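Local coordinates for protein LytB (Plasmodium falciparum, PDB 4N7B) that catalyses the reductive conversion of HMBPP into isopentenyl and dimethylallyl diphosphates, the last step of the MEP pathway, using an iron-sulfur cluster, at residues K396-N399 and H403-T406; L467-L472 and V495-N500. All blocks are in the same frame, centred on the assembly; numbering follows the deposited sequence.

Contact 1: K396-N399 and H403-T406; sequences KLKN and HIET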
loop_
_atom_site.group_PDB
_atom_site.type_symbol
_atom_site.label_atom_id
_atom_site.label_comp_id
_atom_site.label_asym_id
_atom_site.label_seq_id
_atom_site.Cartn_x
_atom_site.Cartn_y
_atom_site.Cartn_z
ATOM N N LYS A 396 15.797 8.820 15.446
ATOM C CA LYS A 396 16.110 8.224 16.743
ATOM C C LYS A 396 17.023 7.021 16.535
ATOM O O LYS A 396 17.998 6.850 17.247
ATOM C CB LYS A 396 14.828 7.804 17.458
ATOM C CG LYS A 396 15.017 7.573 18.937
ATOM C CD LYS A 396 13.712 7.262 19.617
ATOM C CE LYS A 396 13.956 6.846 21.058
ATOM N NZ LYS A 396 14.800 7.833 21.786
ATOM N N LEU A 397 16.721 6.211 15.525
ATOM C CA LEU A 397 17.581 5.084 15.167
ATOM C C LEU A 397 19.013 5.516 14.895
ATOM O O LEU A 397 19.966 4.856 15.315
ATOM C CB LEU A 397 17.070 4.374 13.919
ATOM C CG LEU A 397 16.395 3.029 14.142
ATOM C CD1 LEU A 397 16.076 2.423 12.796
ATOM C CD2 LEU A 397 17.258 2.072 14.974
ATOM N N LYS A 398 19.162 6.613 14.170
ATOM C CA LYS A 398 20.475 7.096 13.786
ATOM C C LYS A 398 21.226 7.703 14.951
ATOM O O LYS A 398 22.446 7.689 14.964
ATOM C CB LYS A 398 20.354 8.136 12.683
ATOM C CG LYS A 398 20.252 7.547 11.313
ATOM C CD LYS A 398 20.321 8.657 10.286
ATOM C CE LYS A 398 20.392 8.131 8.882
ATOM N NZ LYS A 398 20.044 9.212 7.907
ATOM N N ASN A 399 20.500 8.257 15.916
ATOM C CA ASN A 399 21.133 8.793 17.117
ATOM C C ASN A 399 21.816 7.658 17.853
ATOM O O ASN A 399 22.981 7.740 18.219
ATOM C CB ASN A 399 20.106 9.451 18.047
ATOM C CG ASN A 399 19.634 10.801 17.533
ATOM O OD1 ASN A 399 20.318 11.440 16.726
ATOM N ND2 ASN A 399 18.460 11.246 18.002
ATOM N N HIS A 403 26.073 4.517 12.464
ATOM C CA HIS A 403 26.652 3.977 11.240
ATOM C C HIS A 403 25.670 3.057 10.526
ATOM O O HIS A 403 26.023 2.345 9.581
ATOM C CB HIS A 403 27.959 3.258 11.556
ATOM C CG HIS A 403 29.028 4.176 12.061
ATOM N ND1 HIS A 403 29.665 3.986 13.267
ATOM C CD2 HIS A 403 29.548 5.310 11.533
ATOM C CE1 HIS A 403 30.543 4.954 13.456
ATOM N NE2 HIS A 403 30.491 5.771 12.418
ATOM N N ILE A 404 24.421 3.095 10.972
ATOM C CA ILE A 404 23.412 2.230 10.409
ATOM C C ILE A 404 23.198 2.592 8.939
ATOM O O ILE A 404 23.239 3.764 8.567
ATOM C CB ILE A 404 22.105 2.341 11.173
ATOM C CG1 ILE A 404 21.192 1.196 10.772
ATOM C CG2 ILE A 404 21.429 3.680 10.909
ATOM C CD1 ILE A 404 20.088 0.940 11.770
ATOM N N GLU A 405 22.960 1.580 8.114
ATOM C CA GLU A 405 22.861 1.768 6.676
ATOM C C GLU A 405 21.445 1.462 6.199
ATOM O O GLU A 405 20.658 0.863 6.923
ATOM C CB GLU A 405 23.872 0.854 5.976
ATOM C CG GLU A 405 25.322 1.187 6.322
ATOM C CD GLU A 405 26.331 0.111 5.888
ATOM O OE1 GLU A 405 26.090 -0.590 4.886
ATOM O OE2 GLU A 405 27.376 -0.034 6.558
ATOM N N THR A 406 21.119 1.860 4.976
ATOM C CA THR A 406 19.814 1.542 4.430
ATOM C C THR A 406 19.843 1.576 2.905
ATOM O O THR A 406 20.876 1.857 2.292
ATOM C CB THR A 406 18.747 2.546 4.938
ATOM O OG1 THR A 406 17.441 2.171 4.458
ATOM C CG2 THR A 406 19.084 3.969 4.470
#

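Contact 2: L467-L472 and V495-N500; sequences LDQQIL and VNLLTN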
loop_
_atom_site.group_PDB
_atom_site.type_symbol
_atom_site.label_atom_id
_atom_site.label_comp_id
_atom_site.label_asym_id
_atom_site.label_seq_id
_atom_site.Cartn_x
_atom_site.Cartn_y
_atom_site.Cartn_z
ATOM N N LEU A 467 -20.425 9.146 3.942
ATOM C CA LEU A 467 -20.228 10.536 4.339
ATOM C C LEU A 467 -21.414 11.002 5.174
ATOM O O LEU A 467 -22.567 10.911 4.748
ATOM C CB LEU A 467 -20.062 11.436 3.119
ATOM C CG LEU A 467 -20.113 12.953 3.327
ATOM C CD1 LEU A 467 -18.939 13.453 4.160
ATOM C CD2 LEU A 467 -20.155 13.660 1.958
ATOM N N ASP A 468 -21.117 11.471 6.380
ATOM C CA ASP A 468 -22.088 12.164 7.203
ATOM C C ASP A 468 -22.112 13.604 6.736
ATOM O O ASP A 468 -21.251 14.395 7.133
ATOM C CB ASP A 468 -21.666 12.112 8.663
ATOM C CG ASP A 468 -22.548 12.956 9.551
ATOM O OD1 ASP A 468 -23.557 13.505 9.043
ATOM O OD2 ASP A 468 -22.246 13.053 10.767
ATOM N N GLN A 469 -23.095 13.935 5.896
ATOM C CA GLN A 469 -23.151 15.226 5.205
ATOM C C GLN A 469 -23.244 16.429 6.135
ATOM O O GLN A 469 -23.048 17.573 5.710
ATOM C CB GLN A 469 -24.307 15.223 4.190
ATOM C CG GLN A 469 -24.015 14.278 3.013
ATOM C CD GLN A 469 -25.172 14.116 2.031
ATOM O OE1 GLN A 469 -26.019 14.998 1.887
ATOM N NE2 GLN A 469 -25.218 12.971 1.367
ATOM N N GLN A 470 -23.513 16.168 7.405
ATOM C CA GLN A 470 -23.597 17.232 8.401
ATOM C C GLN A 470 -22.238 17.852 8.644
ATOM O O GLN A 470 -22.158 18.993 9.071
ATOM C CB GLN A 470 -24.143 16.707 9.733
ATOM C CG GLN A 470 -25.659 16.581 9.777
ATOM C CD GLN A 470 -26.375 17.883 9.401
ATOM O OE1 GLN A 470 -26.271 18.894 10.107
ATOM N NE2 GLN A 470 -27.101 17.858 8.279
ATOM N N ILE A 471 -21.167 17.107 8.394
ATOM C CA ILE A 471 -19.843 17.623 8.703
ATOM C C ILE A 471 -19.380 18.635 7.669
ATOM O O ILE A 471 -18.267 19.150 7.779
ATOM C CB ILE A 471 -18.775 16.517 8.789
ATOM C CG1 ILE A 471 -18.343 16.089 7.389
ATOM C CG2 ILE A 471 -19.285 15.339 9.610
ATOM C CD1 ILE A 471 -17.282 15.033 7.385
ATOM N N LEU A 472 -20.208 18.898 6.656
ATOM C CA LEU A 472 -19.866 19.865 5.613
ATOM C C LEU A 472 -20.430 21.239 5.963
ATOM O O LEU A 472 -20.152 22.230 5.287
ATOM C CB LEU A 472 -20.438 19.434 4.278
ATOM C CG LEU A 472 -19.986 18.093 3.706
ATOM C CD1 LEU A 472 -20.888 17.704 2.527
ATOM C CD2 LEU A 472 -18.542 18.178 3.284
ATOM N N VAL A 495 -16.847 13.844 -6.068
ATOM C CA VAL A 495 -16.798 15.065 -6.861
ATOM C C VAL A 495 -18.214 15.410 -7.300
ATOM O O VAL A 495 -18.639 16.555 -7.211
ATOM C CB VAL A 495 -15.904 14.893 -8.078
ATOM C CG1 VAL A 495 -16.079 16.061 -9.038
ATOM C CG2 VAL A 495 -14.464 14.733 -7.631
ATOM N N ASN A 496 -18.956 14.408 -7.753
ATOM C CA ASN A 496 -20.306 14.648 -8.237
ATOM C C ASN A 496 -21.236 15.182 -7.135
ATOM O O ASN A 496 -21.966 16.146 -7.335
ATOM C CB ASN A 496 -20.869 13.376 -8.870
ATOM C CG ASN A 496 -22.354 13.473 -9.140
ATOM O OD1 ASN A 496 -22.783 14.017 -10.156
ATOM N ND2 ASN A 496 -23.153 12.967 -8.209
ATOM N N LEU A 497 -21.197 14.565 -5.965
ATOM C CA LEU A 497 -22.021 15.017 -4.857
ATOM C C LEU A 497 -21.661 16.447 -4.447
ATOM O O LEU A 497 -22.532 17.285 -4.306
ATOM C CB LEU A 497 -21.824 14.078 -3.676
ATOM C CG LEU A 497 -22.559 14.445 -2.383
ATOM C CD1 LEU A 497 -24.034 14.182 -2.536
ATOM C CD2 LEU A 497 -21.969 13.697 -1.185
ATOM N N LEU A 498 -20.374 16.723 -4.265
ATOM C CA LEU A 498 -19.941 17.996 -3.675
ATOM C C LEU A 498 -19.992 19.217 -4.589
ATOM O O LEU A 498 -20.170 20.328 -4.097
ATOM C CB LEU A 498 -18.524 17.855 -3.100
ATOM C CG LEU A 498 -18.423 16.892 -1.893
ATOM C CD1 LEU A 498 -16.983 16.674 -1.497
ATOM C CD2 LEU A 498 -19.217 17.403 -0.705
ATOM N N THR A 499 -19.820 19.023 -5.903
ATOM C CA THR A 499 -19.774 20.150 -6.851
ATOM C C THR A 499 -21.147 20.511 -7.414
ATOM O O THR A 499 -21.309 21.528 -8.090
ATOM C CB THR A 499 -18.834 19.849 -8.037
ATOM O OG1 THR A 499 -19.374 18.775 -8.808
ATOM C CG2 THR A 499 -17.460 19.436 -7.540
ATOM N N ASN A 500 -22.134 19.669 -7.144
ATOM C CA ASN A 500 -23.518 19.949 -7.514
ATOM C C ASN A 500 -24.401 20.357 -6.331
ATOM O O ASN A 500 -23.995 20.236 -5.185
ATOM C CB ASN A 500 -24.114 18.724 -8.191
ATOM C CG ASN A 500 -23.571 18.528 -9.569
ATOM O OD1 ASN A 500 -23.944 19.248 -10.494
ATOM N ND2 ASN A 500 -22.644 17.585 -9.721
#

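Contact 1: K396-N399 and H403-T406
I404 meets the last turn of helix 387-400 with two different branches, one turned to L397 and one to K398. Its backbone comes nearest the helix at K398, where the CA atoms of K398 and I404 are 6.6 Å apart. The enclosed part lies on the inner side. There CD1 of I404 approaches CD1 of L397 at 4.4 Å, a rather loose methyl-to-methyl meeting between two buried residues. I404 CG1 is set anti to its backbone N (chi1 -167°), which sends the CG1-CD1 arm to L397 and leaves CG2 to face K398. Both side chains also pack against the sheet: L397 on I336 and I338 of strand 334-338, and I404 on L377 and Y379 of strand 377-381.

The outer side faces solvent, although its approach is slightly closer. CG of the exposed K398 lies 4.1 Å from the CG2 methyl of I404, at the solvent border of the contact; the two side chains cross at about a right angle, and beyond CG the lysine runs on extended. H403, also exposed, directs its CB away from the helix. E405 points away as well, its carboxylate held by a salt bridge to K376 and a hydrogen bond with Y333.

These elements form the beta-alpha-beta unit of strand 377-381, helix 387-400 and strand 405-406. With about 140 Å² buried and all close approaches made by carbon atoms, helix end and returning chain meet by hydrophobic and van der Waals packing, while strand 377-381 supplies polar anchoring through backbone bonds of E405 with L377 and Y379 and the T406 OG1 to Y379 O bond.

Contact 2: L467-L472 and V495-N500
The carbonyl oxygen V495 O is gripped twice from within its own segment: T499 N donates to it at 3.0 Å, the helical backbone bond, and T499 OG1 at 2.8 Å. The two donors arrive from opposite faces of the carbonyl plane, the hydroxyl lying 36° out of it. One residue on, N500 ND2 donates to N496 O at 2.9 Å, in the carbonyl plane and on a lone pair, so side chains reinforce the final turn of helix 488-499.

L497 and L498 of that turn make the contact itself. L497 CD2 touches L467 CD2 at 3.6 Å, and CG of L497 stands anti to its backbone N (chi1 177°), carrying the methyl out toward the loop. L498 CD2 meets L472 CD1 at 3.7 Å. Here the helix packs against the connection between parallel strands 458-461 and 477-482; that connection contains the 3-10 turn 469-472, introduced by an Asx turn in which D468 OD1 accepts from Q470 N at 3.1 Å. On the exposed flank the extended Q469 brings NE2 within 4.2 Å of L497 CD2, a van der Waals approach. F503 is shared by both sides, touching Q469, L472 and L497.

In the fold
Contact 1 closes before contact 2 opens along the chain, and the two lie far apart: their centres are 45 Å from each other and their nearest atoms about 34 Å. They share no helix or sheet. Contact 1 joins helix 387-400 to the chain entering edge strand 405-406 of a four-stranded parallel sheet, whereas contact 2 flanks the five-stranded sheet containing strands 221-226 and 477-482. The chain has three such parallel sheets, consistent with the three-lobed alpha/beta fold of IspH enzymes around a central iron-sulfur cluster. Both contacts lie away from the cluster and the substrate-binding residues; their different sheets and the 34 Å gap are consistent with each packing within its own lobe.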